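Pectate lyase II (Xanthomonas campestris pv. campestris, PDB 2QY1) probably acts as a pectate lyase, a secreted polysaccharide-degrading enzyme of the polysaccharide lyase 1 family that cleaves pectic chains by elimination. Local coordinates at residues A[182-187]-A[257-262]; A[53-58]-A[137-142]; A[68-73]-A[121-126]; A[244-249]-A[290-295]; A[21-26]-A[84-89]. The protein carries 2 engineered substitutions. One frame throughout, in Å; residues are numbered along the deposited sequence.

Contact 1 (A[182-187]-A[257-262])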
# COMPACT_ATOMS: atom_id res chain seq x y z
N TYR A 182 7.40 -10.04 4.02
CA TYR A 182 6.32 -10.98 4.36
C TYR A 182 6.55 -11.82 5.61
O TYR A 182 5.59 -12.33 6.20
CB TYR A 182 6.00 -11.90 3.16
CG TYR A 182 6.91 -13.09 3.03
CD1 TYR A 182 8.12 -13.00 2.35
CD2 TYR A 182 6.56 -14.32 3.59
CE1 TYR A 182 8.97 -14.10 2.22
CE2 TYR A 182 7.40 -15.43 3.47
CZ TYR A 182 8.60 -15.31 2.79
OH TYR A 182 9.44 -16.39 2.67
N SER A 183 7.81 -11.96 6.01
CA SER A 183 8.19 -12.71 7.20
C SER A 183 9.58 -12.28 7.67
O SER A 183 10.30 -11.58 6.96
CB SER A 183 8.17 -14.22 6.93
OG SER A 183 9.35 -14.64 6.28
N ASP A 184 9.95 -12.72 8.88
CA ASP A 184 11.25 -12.39 9.45
C ASP A 184 12.41 -13.07 8.71
O ASP A 184 13.58 -12.76 8.96
CB ASP A 184 11.28 -12.72 10.94
CG ASP A 184 10.34 -11.83 11.76
OD1 ASP A 184 10.14 -12.13 12.95
OD2 ASP A 184 9.81 -10.84 11.22
N SER A 185 12.09 -13.99 7.80
CA SER A 185 13.10 -14.65 6.97
C SER A 185 13.24 -13.98 5.58
O SER A 185 14.08 -14.39 4.78
CB SER A 185 12.79 -16.14 6.82
OG SER A 185 11.63 -16.34 6.03
N ASP A 186 12.43 -12.96 5.33
CA ASP A 186 12.44 -12.23 4.06
C ASP A 186 13.60 -11.23 4.00
O ASP A 186 13.40 -10.02 3.87
CB ASP A 186 11.09 -11.52 3.84
CG ASP A 186 10.90 -11.00 2.41
OD1 ASP A 186 11.74 -11.29 1.53
OD2 ASP A 186 9.90 -10.28 2.17
N THR A 187 14.82 -11.76 4.08
CA THR A 187 16.04 -10.94 4.14
C THR A 187 16.34 -10.16 2.86
O THR A 187 17.04 -9.14 2.90
CB THR A 187 17.28 -11.78 4.53
OG1 THR A 187 17.44 -12.84 3.58
CG2 THR A 187 17.11 -12.36 5.93
N ASP A 257 6.36 -7.84 17.51
CA ASP A 257 6.04 -9.18 16.96
C ASP A 257 7.06 -9.79 16.00
O ASP A 257 6.82 -10.87 15.43
CB ASP A 257 4.62 -9.22 16.37
CG ASP A 257 3.55 -9.02 17.43
OD1 ASP A 257 3.60 -9.70 18.47
OD2 ASP A 257 2.65 -8.18 17.22
N SER A 258 8.20 -9.12 15.83
CA SER A 258 9.34 -9.70 15.12
C SER A 258 10.45 -10.10 16.09
O SER A 258 10.48 -9.64 17.23
CB SER A 258 9.88 -8.73 14.06
OG SER A 258 9.15 -8.83 12.86
N SER A 259 11.35 -10.97 15.62
CA SER A 259 12.49 -11.41 16.42
C SER A 259 13.44 -10.26 16.76
O SER A 259 14.13 -10.30 17.78
CB SER A 259 13.25 -12.53 15.69
OG SER A 259 13.65 -12.11 14.40
N GLU A 260 13.47 -9.25 15.89
CA GLU A 260 14.30 -8.06 16.10
C GLU A 260 13.52 -6.79 15.78
O GLU A 260 12.70 -6.77 14.85
CB GLU A 260 15.56 -8.13 15.23
CG GLU A 260 16.60 -9.13 15.73
CD GLU A 260 17.65 -9.45 14.69
OE1 GLU A 260 17.30 -9.64 13.51
OE2 GLU A 260 18.84 -9.53 15.06
N ILE A 261 13.77 -5.73 16.54
CA ILE A 261 13.02 -4.48 16.39
C ILE A 261 13.44 -3.65 15.17
O ILE A 261 14.51 -3.88 14.59
CB ILE A 261 13.05 -3.60 17.68
CG1 ILE A 261 14.47 -3.09 17.97
CG2 ILE A 261 12.46 -4.36 18.88
CD1 ILE A 261 14.50 -1.83 18.81
N GLY A 262 12.59 -2.71 14.79
CA GLY A 262 12.90 -1.71 13.78
C GLY A 262 12.98 -0.33 14.41
O GLY A 262 12.62 -0.17 15.58
O HOH W 1 7.15 -11.96 12.58

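Contact 2 (A[53-58]-A[137-142])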
# COMPACT_ATOMS: atom_id res chain seq x y z
N LYS A 53 -24.19 -9.07 -1.25
CA LYS A 53 -25.19 -8.97 -0.20
C LYS A 53 -24.70 -9.53 1.14
O LYS A 53 -25.31 -9.29 2.19
CB LYS A 53 -26.48 -9.69 -0.62
CG LYS A 53 -27.36 -8.90 -1.58
CD LYS A 53 -26.94 -9.09 -3.04
CE LYS A 53 -27.98 -8.54 -4.00
NZ LYS A 53 -28.08 -7.05 -3.97
N ASP A 54 -23.59 -10.26 1.09
CA ASP A 54 -22.98 -10.84 2.27
C ASP A 54 -21.47 -10.71 2.17
O ASP A 54 -20.83 -11.34 1.33
CB ASP A 54 -23.39 -12.31 2.42
CG ASP A 54 -22.89 -12.95 3.71
OD1 ASP A 54 -22.44 -12.22 4.63
OD2 ASP A 54 -22.97 -14.19 3.81
N VAL A 55 -20.91 -9.85 3.03
CA VAL A 55 -19.46 -9.62 3.10
C VAL A 55 -18.70 -10.93 3.35
O VAL A 55 -17.58 -11.11 2.88
CB VAL A 55 -19.14 -8.55 4.19
CG1 VAL A 55 -17.71 -8.66 4.68
CG2 VAL A 55 -19.42 -7.15 3.67
N CYS A 56 -19.35 -11.85 4.06
CA CYS A 56 -18.74 -13.11 4.45
C CYS A 56 -18.80 -14.23 3.40
O CYS A 56 -18.32 -15.34 3.63
CB CYS A 56 -19.29 -13.56 5.80
SG CYS A 56 -18.66 -12.52 7.13
N ALA A 57 -19.37 -13.91 2.24
CA ALA A 57 -19.37 -14.83 1.10
C ALA A 57 -18.02 -14.83 0.39
O ALA A 57 -17.67 -15.80 -0.29
CB ALA A 57 -20.48 -14.47 0.12
N GLN A 58 -17.27 -13.75 0.55
CA GLN A 58 -16.08 -13.49 -0.27
C GLN A 58 -14.90 -14.43 -0.01
O GLN A 58 -14.31 -14.94 -0.96
CB GLN A 58 -15.65 -12.02 -0.15
CG GLN A 58 -16.74 -11.00 -0.50
CD GLN A 58 -17.39 -11.27 -1.85
OE1 GLN A 58 -18.30 -12.10 -1.96
NE2 GLN A 58 -16.92 -10.58 -2.88
N PHE A 137 -10.87 -0.84 -0.33
CA PHE A 137 -11.74 -1.09 0.83
C PHE A 137 -12.27 -2.52 0.92
O PHE A 137 -12.35 -3.23 -0.08
CB PHE A 137 -12.91 -0.09 0.85
CG PHE A 137 -13.94 -0.31 -0.22
CD1 PHE A 137 -13.79 0.26 -1.48
CD2 PHE A 137 -15.07 -1.09 0.04
CE1 PHE A 137 -14.75 0.05 -2.47
CE2 PHE A 137 -16.03 -1.30 -0.95
CZ PHE A 137 -15.87 -0.73 -2.20
N ALA A 138 -12.62 -2.93 2.13
CA ALA A 138 -13.23 -4.24 2.35
C ALA A 138 -14.20 -4.14 3.51
O ALA A 138 -15.12 -3.32 3.49
CB ALA A 138 -12.15 -5.29 2.61
N SER A 139 -13.98 -4.97 4.53
CA SER A 139 -14.77 -4.95 5.75
C SER A 139 -13.91 -5.38 6.93
O SER A 139 -12.98 -6.18 6.78
CB SER A 139 -15.98 -5.87 5.62
OG SER A 139 -16.65 -6.04 6.86
N LEU A 140 -14.24 -4.85 8.11
CA LEU A 140 -13.57 -5.19 9.36
C LEU A 140 -14.19 -6.43 10.01
O LEU A 140 -13.68 -6.93 11.02
CB LEU A 140 -13.63 -3.99 10.32
CG LEU A 140 -12.44 -3.04 10.49
CD1 LEU A 140 -11.41 -3.13 9.38
CD2 LEU A 140 -12.89 -1.59 10.70
N THR A 141 -15.29 -6.91 9.43
CA THR A 141 -15.99 -8.08 9.95
C THR A 141 -15.08 -9.32 9.91
O THR A 141 -14.38 -9.56 8.92
CB THR A 141 -17.31 -8.34 9.17
OG1 THR A 141 -18.22 -7.26 9.43
CG2 THR A 141 -17.97 -9.64 9.60
N LYS A 142 -15.09 -10.07 11.00
CA LYS A 142 -14.35 -11.32 11.08
C LYS A 142 -15.32 -12.49 10.90
O LYS A 142 -16.03 -12.89 11.82
CB LYS A 142 -13.56 -11.41 12.39
CG LYS A 142 -12.33 -10.52 12.38
CD LYS A 142 -11.97 -9.99 13.76
CE LYS A 142 -10.88 -8.91 13.66
NZ LYS A 142 -11.28 -7.74 12.79

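Contact 3 (A[68-73]-A[121-126])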
# COMPACT_ATOMS: atom_id res chain seq x y z
N ILE A 68 0.59 -9.01 -13.73
CA ILE A 68 1.66 -8.51 -14.58
C ILE A 68 2.93 -9.24 -14.15
O ILE A 68 3.50 -8.95 -13.10
CB ILE A 68 1.87 -6.98 -14.45
CG1 ILE A 68 0.61 -6.21 -14.85
CG2 ILE A 68 3.06 -6.52 -15.30
CD1 ILE A 68 0.64 -4.73 -14.45
N LYS A 69 3.36 -10.20 -14.96
CA LYS A 69 4.48 -11.06 -14.61
C LYS A 69 5.59 -10.97 -15.65
O LYS A 69 5.38 -11.27 -16.82
CB LYS A 69 4.01 -12.50 -14.43
CG LYS A 69 5.10 -13.49 -14.01
CD LYS A 69 4.46 -14.69 -13.33
CE LYS A 69 5.42 -15.85 -13.22
NZ LYS A 69 4.71 -17.08 -12.77
N ASN A 70 6.78 -10.58 -15.19
CA ASN A 70 7.96 -10.44 -16.06
C ASN A 70 7.72 -9.53 -17.27
O ASN A 70 8.23 -9.79 -18.37
CB ASN A 70 8.49 -11.82 -16.50
CG ASN A 70 9.57 -12.35 -15.59
OD1 ASN A 70 9.36 -12.53 -14.38
ND2 ASN A 70 10.75 -12.59 -16.15
N LYS A 71 6.94 -8.48 -17.06
CA LYS A 71 6.68 -7.48 -18.09
C LYS A 71 6.82 -6.08 -17.51
O LYS A 71 6.54 -5.86 -16.33
CB LYS A 71 5.31 -7.70 -18.74
CG LYS A 71 5.19 -9.06 -19.44
CD LYS A 71 4.04 -9.15 -20.42
CE LYS A 71 3.98 -10.55 -21.01
NZ LYS A 71 2.90 -10.72 -22.00
N SER A 72 7.27 -5.15 -18.35
CA SER A 72 7.66 -3.82 -17.90
C SER A 72 6.98 -2.72 -18.70
O SER A 72 6.44 -2.98 -19.78
CB SER A 72 9.17 -3.65 -17.99
OG SER A 72 9.84 -4.56 -17.14
N ASP A 73 7.04 -1.49 -18.17
CA ASP A 73 6.52 -0.30 -18.86
C ASP A 73 5.01 -0.38 -19.04
O ASP A 73 4.49 -0.29 -20.16
CB ASP A 73 7.23 -0.08 -20.20
CG ASP A 73 8.74 -0.23 -20.10
OD1 ASP A 73 9.32 -0.92 -20.96
OD2 ASP A 73 9.35 0.34 -19.17
N ASN A 121 10.56 -12.73 -6.93
CA ASN A 121 10.71 -14.18 -6.91
C ASN A 121 12.09 -14.57 -7.46
O ASN A 121 12.95 -13.70 -7.61
CB ASN A 121 9.55 -14.89 -7.64
CG ASN A 121 9.40 -14.47 -9.11
OD1 ASN A 121 8.32 -14.62 -9.69
ND2 ASN A 121 10.47 -13.97 -9.70
N SER A 122 12.28 -15.85 -7.77
CA SER A 122 13.57 -16.33 -8.26
C SER A 122 13.98 -15.72 -9.61
O SER A 122 15.16 -15.73 -9.96
CB SER A 122 13.59 -17.86 -8.33
OG SER A 122 12.56 -18.35 -9.16
N SER A 123 13.00 -15.19 -10.34
CA SER A 123 13.25 -14.60 -11.66
C SER A 123 13.64 -13.12 -11.60
O SER A 123 14.16 -12.57 -12.57
CB SER A 123 12.03 -14.78 -12.57
OG SER A 123 11.03 -13.82 -12.28
N GLY A 124 13.38 -12.48 -10.46
CA GLY A 124 13.70 -11.06 -10.28
C GLY A 124 12.78 -10.37 -9.30
O GLY A 124 11.85 -10.97 -8.77
N GLU A 125 13.05 -9.09 -9.06
CA GLU A 125 12.28 -8.28 -8.11
C GLU A 125 11.77 -7.01 -8.79
O GLU A 125 12.56 -6.29 -9.41
CB GLU A 125 13.12 -7.90 -6.89
CG GLU A 125 13.72 -9.07 -6.11
CD GLU A 125 15.07 -9.51 -6.65
OE1 GLU A 125 15.89 -8.64 -7.00
OE2 GLU A 125 15.32 -10.73 -6.70
N PRO A 126 10.45 -6.74 -8.70
CA PRO A 126 9.90 -5.50 -9.26
C PRO A 126 10.56 -4.23 -8.71
O PRO A 126 10.95 -4.18 -7.54
CB PRO A 126 8.43 -5.56 -8.86
CG PRO A 126 8.14 -7.03 -8.73
CD PRO A 126 9.39 -7.58 -8.11

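Contact 4 (A[244-249]-A[290-295])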
# COMPACT_ATOMS: atom_id res chain seq x y z
N ASN A 244 3.29 13.71 9.35
CA ASN A 244 2.02 13.00 9.24
C ASN A 244 0.99 13.63 10.18
O ASN A 244 1.34 14.46 11.03
CB ASN A 244 2.20 11.51 9.56
CG ASN A 244 3.23 10.83 8.68
OD1 ASN A 244 4.38 10.66 9.07
ND2 ASN A 244 2.83 10.45 7.48
N TYR A 245 -0.27 13.25 10.02
CA TYR A 245 -1.35 13.71 10.88
C TYR A 245 -1.97 12.48 11.54
O TYR A 245 -2.62 11.67 10.86
CB TYR A 245 -2.40 14.46 10.05
CG TYR A 245 -3.40 15.29 10.83
CD1 TYR A 245 -3.36 16.69 10.78
CD2 TYR A 245 -4.41 14.69 11.58
CE1 TYR A 245 -4.28 17.46 11.47
CE2 TYR A 245 -5.34 15.45 12.28
CZ TYR A 245 -5.27 16.84 12.22
OH TYR A 245 -6.18 17.60 12.91
N PHE A 246 -1.76 12.33 12.84
CA PHE A 246 -2.27 11.19 13.61
C PHE A 246 -3.42 11.61 14.52
O PHE A 246 -3.32 12.60 15.25
CB PHE A 246 -1.17 10.58 14.49
CG PHE A 246 -0.00 10.02 13.73
CD1 PHE A 246 1.16 10.76 13.57
CD2 PHE A 246 -0.05 8.72 13.21
CE1 PHE A 246 2.26 10.24 12.89
CE2 PHE A 246 1.04 8.19 12.52
CZ PHE A 246 2.19 8.95 12.36
N GLU A 247 -4.52 10.86 14.48
CA GLU A 247 -5.60 11.00 15.46
C GLU A 247 -6.41 9.71 15.56
O GLU A 247 -6.47 8.93 14.61
CB GLU A 247 -6.51 12.20 15.16
CG GLU A 247 -7.25 12.14 13.82
CD GLU A 247 -8.18 13.32 13.61
OE1 GLU A 247 -8.36 14.12 14.55
OE2 GLU A 247 -8.73 13.44 12.50
N ASN A 248 -7.04 9.49 16.72
CA ASN A 248 -7.82 8.28 16.99
C ASN A 248 -7.08 7.02 16.53
O ASN A 248 -7.57 6.26 15.69
CB ASN A 248 -9.21 8.38 16.36
CG ASN A 248 -9.97 9.63 16.80
OD1 ASN A 248 -10.40 10.43 15.97
ND2 ASN A 248 -10.12 9.80 18.10
N ILE A 249 -5.88 6.82 17.07
CA ILE A 249 -5.00 5.74 16.62
C ILE A 249 -4.33 5.07 17.82
O ILE A 249 -3.83 5.75 18.73
CB ILE A 249 -3.96 6.24 15.56
CG1 ILE A 249 -2.97 5.12 15.18
CG2 ILE A 249 -3.21 7.49 16.04
CD1 ILE A 249 -2.27 5.33 13.83
N THR A 290 5.93 6.44 22.58
CA THR A 290 4.97 7.14 23.44
C THR A 290 5.26 8.64 23.55
O THR A 290 4.34 9.45 23.65
CB THR A 290 4.90 6.49 24.85
OG1 THR A 290 4.64 5.08 24.71
CG2 THR A 290 3.80 7.11 25.70
N ASN A 291 6.54 8.99 23.52
CA ASN A 291 6.96 10.39 23.63
C ASN A 291 7.43 10.99 22.30
O ASN A 291 7.91 12.13 22.26
CB ASN A 291 8.03 10.54 24.71
CG ASN A 291 7.49 10.22 26.08
OD1 ASN A 291 6.68 10.97 26.63
ND2 ASN A 291 7.93 9.11 26.65
N TRP A 292 7.28 10.22 21.23
CA TRP A 292 7.61 10.66 19.86
C TRP A 292 9.08 11.01 19.67
O TRP A 292 9.43 11.96 18.96
CB TRP A 292 6.68 11.80 19.42
CG TRP A 292 5.25 11.36 19.37
CD1 TRP A 292 4.35 11.39 20.40
CD2 TRP A 292 4.57 10.78 18.26
NE1 TRP A 292 3.14 10.88 19.98
CE2 TRP A 292 3.25 10.50 18.67
CE3 TRP A 292 4.94 10.48 16.94
CZ2 TRP A 292 2.30 9.93 17.82
CZ3 TRP A 292 4.00 9.92 16.09
CH2 TRP A 292 2.69 9.65 16.54
N ILE A 293 9.95 10.22 20.30
CA ILE A 293 11.39 10.40 20.21
C ILE A 293 12.00 9.42 19.19
O ILE A 293 11.64 8.24 19.16
CB ILE A 293 12.08 10.32 21.62
CG1 ILE A 293 13.40 11.11 21.65
CG2 ILE A 293 12.20 8.87 22.12
CD1 ILE A 293 14.64 10.36 21.20
N SER A 294 12.91 9.92 18.36
CA SER A 294 13.57 9.11 17.33
C SER A 294 14.49 8.04 17.92
O SER A 294 15.24 8.30 18.86
CB SER A 294 14.37 10.01 16.39
OG SER A 294 13.53 10.95 15.73
N THR A 295 14.43 6.83 17.35
CA THR A 295 15.26 5.73 17.83
C THR A 295 16.50 5.50 16.96
O THR A 295 17.47 4.88 17.41
CB THR A 295 14.46 4.42 17.99
OG1 THR A 295 13.76 4.13 16.77
CG2 THR A 295 13.46 4.54 19.13

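Contact 5 (A[21-26]-A[84-89])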
# COMPACT_ATOMS: atom_id res chain seq x y z
N ALA A 21 -12.72 -3.41 -20.47
CA ALA A 21 -13.95 -3.29 -19.68
C ALA A 21 -14.04 -4.31 -18.56
O ALA A 21 -14.87 -4.17 -17.66
CB ALA A 21 -15.17 -3.38 -20.59
N THR A 22 -13.19 -5.33 -18.62
CA THR A 22 -13.26 -6.43 -17.67
C THR A 22 -11.90 -6.91 -17.19
O THR A 22 -10.86 -6.65 -17.81
CB THR A 22 -13.98 -7.67 -18.27
OG1 THR A 22 -13.22 -8.18 -19.37
CG2 THR A 22 -15.41 -7.35 -18.72
N PHE A 23 -11.94 -7.60 -16.06
CA PHE A 23 -10.86 -8.42 -15.52
C PHE A 23 -10.16 -9.24 -16.62
O PHE A 23 -8.94 -9.18 -16.77
CB PHE A 23 -11.48 -9.31 -14.42
CG PHE A 23 -10.63 -10.46 -13.98
CD1 PHE A 23 -9.39 -10.25 -13.40
CD2 PHE A 23 -11.11 -11.76 -14.09
CE1 PHE A 23 -8.62 -11.32 -12.98
CE2 PHE A 23 -10.35 -12.84 -13.67
CZ PHE A 23 -9.09 -12.62 -13.11
N GLU A 24 -10.94 -9.98 -17.41
CA GLU A 24 -10.39 -10.86 -18.44
C GLU A 24 -9.76 -10.10 -19.61
O GLU A 24 -8.72 -10.51 -20.13
CB GLU A 24 -11.47 -11.83 -18.96
CG GLU A 24 -11.95 -12.86 -17.92
CD GLU A 24 -13.07 -12.33 -17.02
OE1 GLU A 24 -13.47 -11.16 -17.17
OE2 GLU A 24 -13.54 -13.11 -16.16
N ALA A 25 -10.39 -9.00 -20.02
CA ALA A 25 -9.85 -8.16 -21.09
C ALA A 25 -8.51 -7.54 -20.69
O ALA A 25 -7.60 -7.44 -21.52
CB ALA A 25 -10.85 -7.07 -21.46
N MET A 26 -8.38 -7.15 -19.43
CA MET A 26 -7.13 -6.58 -18.92
C MET A 26 -6.01 -7.62 -18.98
O MET A 26 -4.92 -7.33 -19.47
CB MET A 26 -7.29 -6.04 -17.50
CG MET A 26 -6.06 -5.31 -16.97
SD MET A 26 -6.26 -4.64 -15.31
CE MET A 26 -7.40 -3.29 -15.61
N ALA A 84 -13.52 -1.97 -9.53
CA ALA A 84 -13.06 -3.34 -9.75
C ALA A 84 -13.33 -4.23 -8.54
O ALA A 84 -13.12 -3.82 -7.40
CB ALA A 84 -11.56 -3.35 -10.05
N ASN A 85 -13.81 -5.44 -8.81
CA ASN A 85 -13.90 -6.51 -7.82
C ASN A 85 -12.81 -7.55 -8.11
O ASN A 85 -13.03 -8.76 -7.97
CB ASN A 85 -15.29 -7.14 -7.82
CG ASN A 85 -15.53 -8.05 -6.62
OD1 ASN A 85 -15.31 -7.67 -5.47
ND2 ASN A 85 -15.99 -9.26 -6.90
N PHE A 86 -11.65 -7.06 -8.53
CA PHE A 86 -10.47 -7.90 -8.75
C PHE A 86 -9.23 -7.16 -8.28
O PHE A 86 -9.20 -5.92 -8.29
CB PHE A 86 -10.35 -8.32 -10.23
CG PHE A 86 -10.24 -7.17 -11.19
CD1 PHE A 86 -9.01 -6.58 -11.47
CD2 PHE A 86 -11.38 -6.67 -11.83
CE1 PHE A 86 -8.91 -5.52 -12.37
CE2 PHE A 86 -11.29 -5.61 -12.73
CZ PHE A 86 -10.05 -5.03 -13.00
N GLY A 87 -8.21 -7.91 -7.87
CA GLY A 87 -6.94 -7.35 -7.45
C GLY A 87 -5.90 -7.36 -8.55
O GLY A 87 -6.15 -7.87 -9.65
N ILE A 88 -4.74 -6.78 -8.26
CA ILE A 88 -3.64 -6.68 -9.22
C ILE A 88 -2.35 -7.17 -8.57
O ILE A 88 -2.07 -6.85 -7.41
CB ILE A 88 -3.44 -5.23 -9.75
CG1 ILE A 88 -4.70 -4.72 -10.46
CG2 ILE A 88 -2.24 -5.15 -10.70
CD1 ILE A 88 -4.76 -3.21 -10.61
N ARG A 89 -1.58 -7.93 -9.34
CA ARG A 89 -0.33 -8.48 -8.87
C ARG A 89 0.80 -8.16 -9.85
O ARG A 89 0.67 -8.39 -11.05
CB ARG A 89 -0.49 -9.99 -8.73
CG ARG A 89 0.47 -10.66 -7.82
CD ARG A 89 0.14 -12.15 -7.83
NE ARG A 89 1.19 -12.95 -7.23
CZ ARG A 89 1.43 -14.22 -7.52
NH1 ARG A 89 2.41 -14.86 -6.92
NH2 ARG A 89 0.68 -14.85 -8.42

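Contact 1 (A[182-187]-A[257-262])
The carboxylate of D184 is gripped at both oxygens by S258 and S259, and almost everything firm in this contact happens there. OD2 of D184 takes a short hydrogen bond from the hydroxyl OG of S258, 2.7 Å, which arrives on the syn side and lies 24° out of the carboxylate plane. OD1 of D184 accepts the backbone N of S259 at 3.2 Å, from well above the plane. The group's reach depends on chi1 of -67°, which sets CG beside the backbone N and directs it at the opposite loop. R212 forms a salt bridge to the same OD2, while R234 donates to OG of S258, which is thus linked to both D184 and R234.

Away from this grip the fit is slack. The hydroxyl OG of S259 comes no nearer to OD1 of D184 than 3.8 Å, and the S259 side chain lies at the surface. A water molecule spans the margin, donating to the carbonyl O of D257 at 3.1 Å and more weakly to OD1 of D184 at 3.0 Å. The 182-187 loop keeps its own shape through a type I turn from S183 to D186 and an ST turn in which OG of S183 accepts from the N of S185.

Both loops project from the parallel beta-helix, and a bound phosphate ion, probably from the crystallisation liquor, sits beside the side chain of D257. Two neutral donors of one loop and R212 from outside both thus share the oxygens of D184 and fix how its carboxylate is turned.

Contact 2 (A[53-58]-A[137-142])
S139, the first residue of 137-142 to meet the opposite loop, presses its CB against CG1 of V55 at 3.4 Å, closer than carbons usually pack. It stands just past the end of strand 129-137. V55 turns its CB at the serine, and with CG1 anti to the backbone N (chi1 158°) this branch does most of the touching, reaching OG of S139 as well at 3.6 Å. That hydroxyl works chiefly within its own loop, accepting from the backbone N of T141 at 3.0 Å in an ST turn.

L140 turns its side chain away, and its carbonyl O takes a bond of 3.1 Å from NZ of K142. T141 then approaches the other loop with its methyl: CG2 lies 3.9 Å from SG of C56, since a chi1 of -66° keeps OG1 beside the backbone N and leaves the methyl facing the sulfur. K142 folds back along the loop surface, its NZ also in a salt bridge with E205.

The next residue, C143, is joined to C56 by a disulfide. On the 53-58 side an Asx turn, with OD1 of D54 accepting from the N of C56, shapes the backbone that presents the sulfur. Across these two segments the contact is apolar and small, on the protein surface; the adjacent covalent bond therefore probably supplies most of what ties the loops together, with V55 and T141 packed alongside it.

Contact 3 (A[68-73]-A[121-126])
N70 and S123 meet at the surface, where the amide oxygen OD1 of N70 lies 3.0 Å from the hydroxyl OG of S123. This is the sole close approach between the two segments; no other pair comes closer than 3.9 Å, as between CG of N70 and OG of S123. The stronger partner of OD1 is the backbone N of N93, which donates a hydrogen bond to it and helps hold the amide in place.

Behind this pair, each backbone sets its side chain. N70 sits in a left-handed conformation just past the end of strand 65-69, so the chain bends there and the amide extends over the surface. S123 lies inside a type I turn running from N121 to G124, closed by a bond of 3.1 Å from the N of G124 to the O of N121. A second backbone bond also joins N of N121 to O of G124 at 2.9 Å.

Further out, K71 donates through NZ to the carbonyls of I30 and Y33 near the end of helix 23-32. Strand 65-69 is the outermost member of a parallel sheet and 116-119 the third; the contact therefore links loops following these two strands, with strand 87-91 between them.

Contact 4 (A[244-249]-A[290-295])
The backbones of F246 and W292 stay far apart, 11.7 Å between their CA atoms, so long aromatic side chains alone join a coil of the parallel beta-helix to the loop between strand 287-288 and helix 314-321. F246 lies on strand 245-247, ahead of the corner at N248, whose left-handed backbone lets the chain turn to another face of the coil. W292 also has left-handed angles.

The far end of the indole does the touching. CH2 of W292 sits above one face of the F246 ring, displaced toward its rim, and lies 3.5 Å from CD1 of F246. The ring planes are inclined at 47° and the centroids of the phenyl and the six-membered indole ring are 5.1 Å apart, so the pair is oblique. In W292 a chi1 of -62° sets CG beside the backbone N and carries the indole across to the strand.

F246 stacks on F223 of the neighbouring strand 215-226, a pile of aromatic rings from successive coils such as parallel beta-helices often contain. P252 touches both F246 and W292, and L266 and V253 also pack on the indole. The tryptophan thus adds an apolar attachment beside the hydrogen bonds that OG of S294 and OG1 of T295 make with strand 263-267. Along the indole rim, CZ3 of W292 completes the approach at 3.7 Å from CE1 of F246.

Contact 5 (A[21-26]-A[84-89])
F23 and F86 form the aromatic part of this buried contact, their rings inclined at 39° with centroids 5.6 Å apart. The arrangement is oblique. CD1 of F23 comes to 3.8 Å from CB of F86, close to the root of the partner side chain. In F86 a chi1 of 59° places CG between the backbone N and the carbonyl carbon, and the ring stands up toward the start of helix 23-32.

A CH-pi contact accompanies it. CB of F23 is 4.2 Å from the centroid of the F86 ring, off-centre, and CA of F23 covers the same face. Against the opposite face rests CB of A84, 3.5 Å above the plane, so the ring is held between helix and preceding chain. Y43 meets it in an edge-to-face contact.

Sulfur supplies the third kind. SD of M26, one turn further along the helix, lies 4.1 Å from CE1 of F86 in an oblique Met-aromatic contact, the thioether chain extended and then bent at its last torsion so that CE approaches CZ of the ring at 4.1 Å.

No hydrogen bond links the two segments; at the helix start T22 is the N-cap, its OG1 accepting from the N of A25 at 3.0 Å, and this fixes the first turn that carries F23 and M26. V66 of strand 65-69 packs against F23, M26 and F86 alike. As in related pectate lyases, the helix covers an end of the beta-helix; across these segments the attachment is wholly apolar, and dispersion and exclusion of water probably provide most of its strength.

How the contacts relate
The five contacts are spread along an elongated parallel beta-helix. Contact 5 and contact 4 lie on opposite sides of the chain's centre, their centres about 37 Å apart. Contacts 3 and 5 share a sheet: N of I68 is 2.8 Å from O of R89, a probable hydrogen bond between strands 65-69 and 87-91. Contact 2, its centre about 19 Å from that of contact 5, touches it through packing of Q58 on N85. Contact 1 is the one beside the bound phosphate; its nearest atoms are about 5 Å from contact 4, with which it alternates along the sequence, and about 14 Å from the surface disulfide region of contact 2.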